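Local coordinates for protein MaoC-like dehydratase (Rhodospirillum rubrum, PDB 3EXZ) that probably catalyses the reversible hydration of enoyl thioesters, as a MaoC-like dehydratase of the hot dog superfamily, at residues Arg18-Ala23 against Gly95-Val100. Residues are numbered along the deposited sequence; the frame is centred on the assembly and turned at random.
Sequences RHRVEA and GDELHV
In the antiparallel hot dog sheet, strand 13-20, outermost within this chain, pairs here with the start of strand 97-109. His19 and Leu98 form a hydrogen-bonded pair, His19 N to Leu98 O and Leu98 N to His19 O each 2.8 Å; the pairing runs on through Val21 N to Asp96 O and ends at Gly95 N to Val21 O, 2.6 Å. On the face bearing Arg20 and Glu97, the arginine chain runs extended (chi2 -176°, chi3 179°) and Arg20 NH1 reaches Glu97 OE2 at 3.2 Å, a salt bridge lying near the guanidinium plane but meeting the carboxylate on its anti side. Arg20 NE and Glu22 OE1, 3.9 Å apart, make a long ion pair. An alanine in place of Glu97 would probably leave Arg20 just that long pairing among the acids of this contact, its guanidinium freer to turn. Arg18, bent at chi2 and chi3, lays its guanidinium over one face of the His99 ring, planes 22° apart, while His99 NE2 is hydrogen-bonded to Glu101 OE2. Val21 CG2 meets Leu98 CD1 at 3.6 Å. His19 and Leu98 lie on the face opposite Arg20 and Glu97, His19 packing on Ile63 and Arg66 of helix 57-72. Backbone bonds thus join the strands, and a salt bridge and a cationic stack tie their side chains together.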
loop_
_atom_site.group_PDB
_atom_site.type_symbol
_atom_site.label_atom_id
_atom_site.label_comp_id
_atom_site.label_asym_id
_atom_site.label_seq_id
_atom_site.Cartn_x
_atom_site.Cartn_y
_atom_site.Cartn_z
ATOM N N ARG A 18 -14.464 11.600 6.991
ATOM C CA ARG A 18 -14.898 10.849 5.828
ATOM C C ARG A 18 -14.344 11.323 4.510
ATOM O O ARG A 18 -13.895 12.456 4.390
ATOM C CB ARG A 18 -16.440 10.847 5.798
ATOM C CG ARG A 18 -17.105 9.559 6.310
ATOM C CD ARG A 18 -17.855 9.751 7.621
ATOM N NE ARG A 18 -17.065 9.360 8.788
ATOM C CZ ARG A 18 -17.468 8.482 9.709
ATOM N NH1 ARG A 18 -18.652 7.887 9.602
ATOM N NH2 ARG A 18 -16.685 8.199 10.745
ATOM N N HIS A 19 -14.352 10.435 3.528
ATOM C CA HIS A 19 -13.872 10.799 2.211
ATOM C C HIS A 19 -14.736 10.087 1.175
ATOM O O HIS A 19 -14.992 8.883 1.286
ATOM C CB HIS A 19 -12.397 10.414 2.044
ATOM C CG HIS A 19 -11.860 10.643 0.668
ATOM N ND1 HIS A 19 -11.343 11.851 0.255
ATOM C CD2 HIS A 19 -11.754 9.805 -0.392
ATOM C CE1 HIS A 19 -10.932 11.747 -0.997
ATOM N NE2 HIS A 19 -11.175 10.515 -1.413
ATOM N N ARG A 20 -15.216 10.841 0.187
ATOM C CA ARG A 20 -16.042 10.255 -0.862
ATOM C C ARG A 20 -15.217 9.889 -2.106
ATOM O O ARG A 20 -14.504 10.725 -2.673
ATOM C CB ARG A 20 -17.174 11.211 -1.269
ATOM C CG ARG A 20 -18.361 10.491 -1.895
ATOM C CD ARG A 20 -19.425 11.460 -2.387
ATOM N NE ARG A 20 -20.553 10.760 -2.997
ATOM C CZ ARG A 20 -21.488 10.104 -2.317
ATOM N NH1 ARG A 20 -21.438 10.059 -0.990
ATOM N NH2 ARG A 20 -22.469 9.484 -2.965
ATOM N N VAL A 21 -15.313 8.628 -2.518
ATOM C CA VAL A 21 -14.589 8.148 -3.697
ATOM C C VAL A 21 -15.417 8.303 -4.977
ATOM O O VAL A 21 -16.508 7.739 -5.099
ATOM C CB VAL A 21 -14.200 6.654 -3.563
ATOM C CG1 VAL A 21 -13.332 6.240 -4.743
ATOM C CG2 VAL A 21 -13.445 6.423 -2.264
ATOM N N GLU A 22 -14.900 9.064 -5.934
ATOM C CA GLU A 22 -15.612 9.272 -7.192
ATOM C C GLU A 22 -14.922 8.608 -8.377
ATOM O O GLU A 22 -13.694 8.444 -8.405
ATOM C CB GLU A 22 -15.778 10.760 -7.472
ATOM C CG GLU A 22 -16.424 11.525 -6.330
ATOM C CD GLU A 22 -17.944 11.419 -6.288
ATOM O OE1 GLU A 22 -18.489 10.292 -6.252
ATOM O OE2 GLU A 22 -18.598 12.483 -6.299
ATOM N N ALA A 23 -15.736 8.256 -9.365
ATOM C CA ALA A 23 -15.277 7.573 -10.561
ATOM C C ALA A 23 -14.049 8.187 -11.209
ATOM O O ALA A 23 -13.080 7.486 -11.495
ATOM C CB ALA A 23 -16.420 7.486 -11.570
ATOM N N GLY A 95 -18.734 6.427 -5.440
ATOM C CA GLY A 95 -19.854 6.848 -4.610
ATOM C C GLY A 95 -19.709 6.436 -3.152
ATOM O O GLY A 95 -20.494 6.863 -2.302
ATOM N N ASP A 96 -18.690 5.641 -2.844
ATOM C CA ASP A 96 -18.495 5.161 -1.481
ATOM C C ASP A 96 -17.971 6.201 -0.501
ATOM O O ASP A 96 -17.102 6.994 -0.846
ATOM C CB ASP A 96 -17.539 3.945 -1.482
ATOM C CG ASP A 96 -18.237 2.617 -1.806
ATOM O OD1 ASP A 96 -19.445 2.620 -2.130
ATOM O OD2 ASP A 96 -17.561 1.561 -1.738
ATOM N N GLU A 97 -18.539 6.226 0.704
ATOM C CA GLU A 97 -18.046 7.124 1.742
ATOM C C GLU A 97 -17.140 6.286 2.642
ATOM O O GLU A 97 -17.593 5.346 3.304
ATOM C CB GLU A 97 -19.169 7.697 2.601
ATOM C CG GLU A 97 -19.958 8.798 1.926
ATOM C CD GLU A 97 -19.379 10.182 2.161
ATOM O OE1 GLU A 97 -19.070 10.492 3.329
ATOM O OE2 GLU A 97 -19.243 10.957 1.185
ATOM N N LEU A 98 -15.858 6.624 2.661
ATOM C CA LEU A 98 -14.910 5.905 3.486
ATOM C C LEU A 98 -14.465 6.699 4.709
ATOM O O LEU A 98 -14.357 7.934 4.678
ATOM C CB LEU A 98 -13.639 5.562 2.686
ATOM C CG LEU A 98 -13.806 4.895 1.312
ATOM C CD1 LEU A 98 -12.442 4.588 0.701
ATOM C CD2 LEU A 98 -14.631 3.619 1.459
ATOM N N HIS A 99 -14.240 5.972 5.795
ATOM C CA HIS A 99 -13.674 6.550 6.998
ATOM C C HIS A 99 -12.859 5.412 7.612
ATOM O O HIS A 99 -13.100 4.234 7.322
ATOM C CB HIS A 99 -14.722 7.065 7.978
ATOM C CG HIS A 99 -15.430 5.989 8.713
ATOM N ND1 HIS A 99 -16.382 5.191 8.120
ATOM C CD2 HIS A 99 -15.292 5.542 9.981
ATOM C CE1 HIS A 99 -16.801 4.296 8.995
ATOM N NE2 HIS A 99 -16.154 4.486 10.132
ATOM N N VAL A 100 -11.883 5.747 8.444
ATOM C CA VAL A 100 -11.060 4.712 9.036
ATOM C C VAL A 100 -11.222 4.596 10.539
ATOM O O VAL A 100 -11.308 5.608 11.242
ATOM C CB VAL A 100 -9.563 4.952 8.733
ATOM C CG1 VAL A 100 -8.737 3.726 9.159
ATOM C CG2 VAL A 100 -9.372 5.252 7.247
#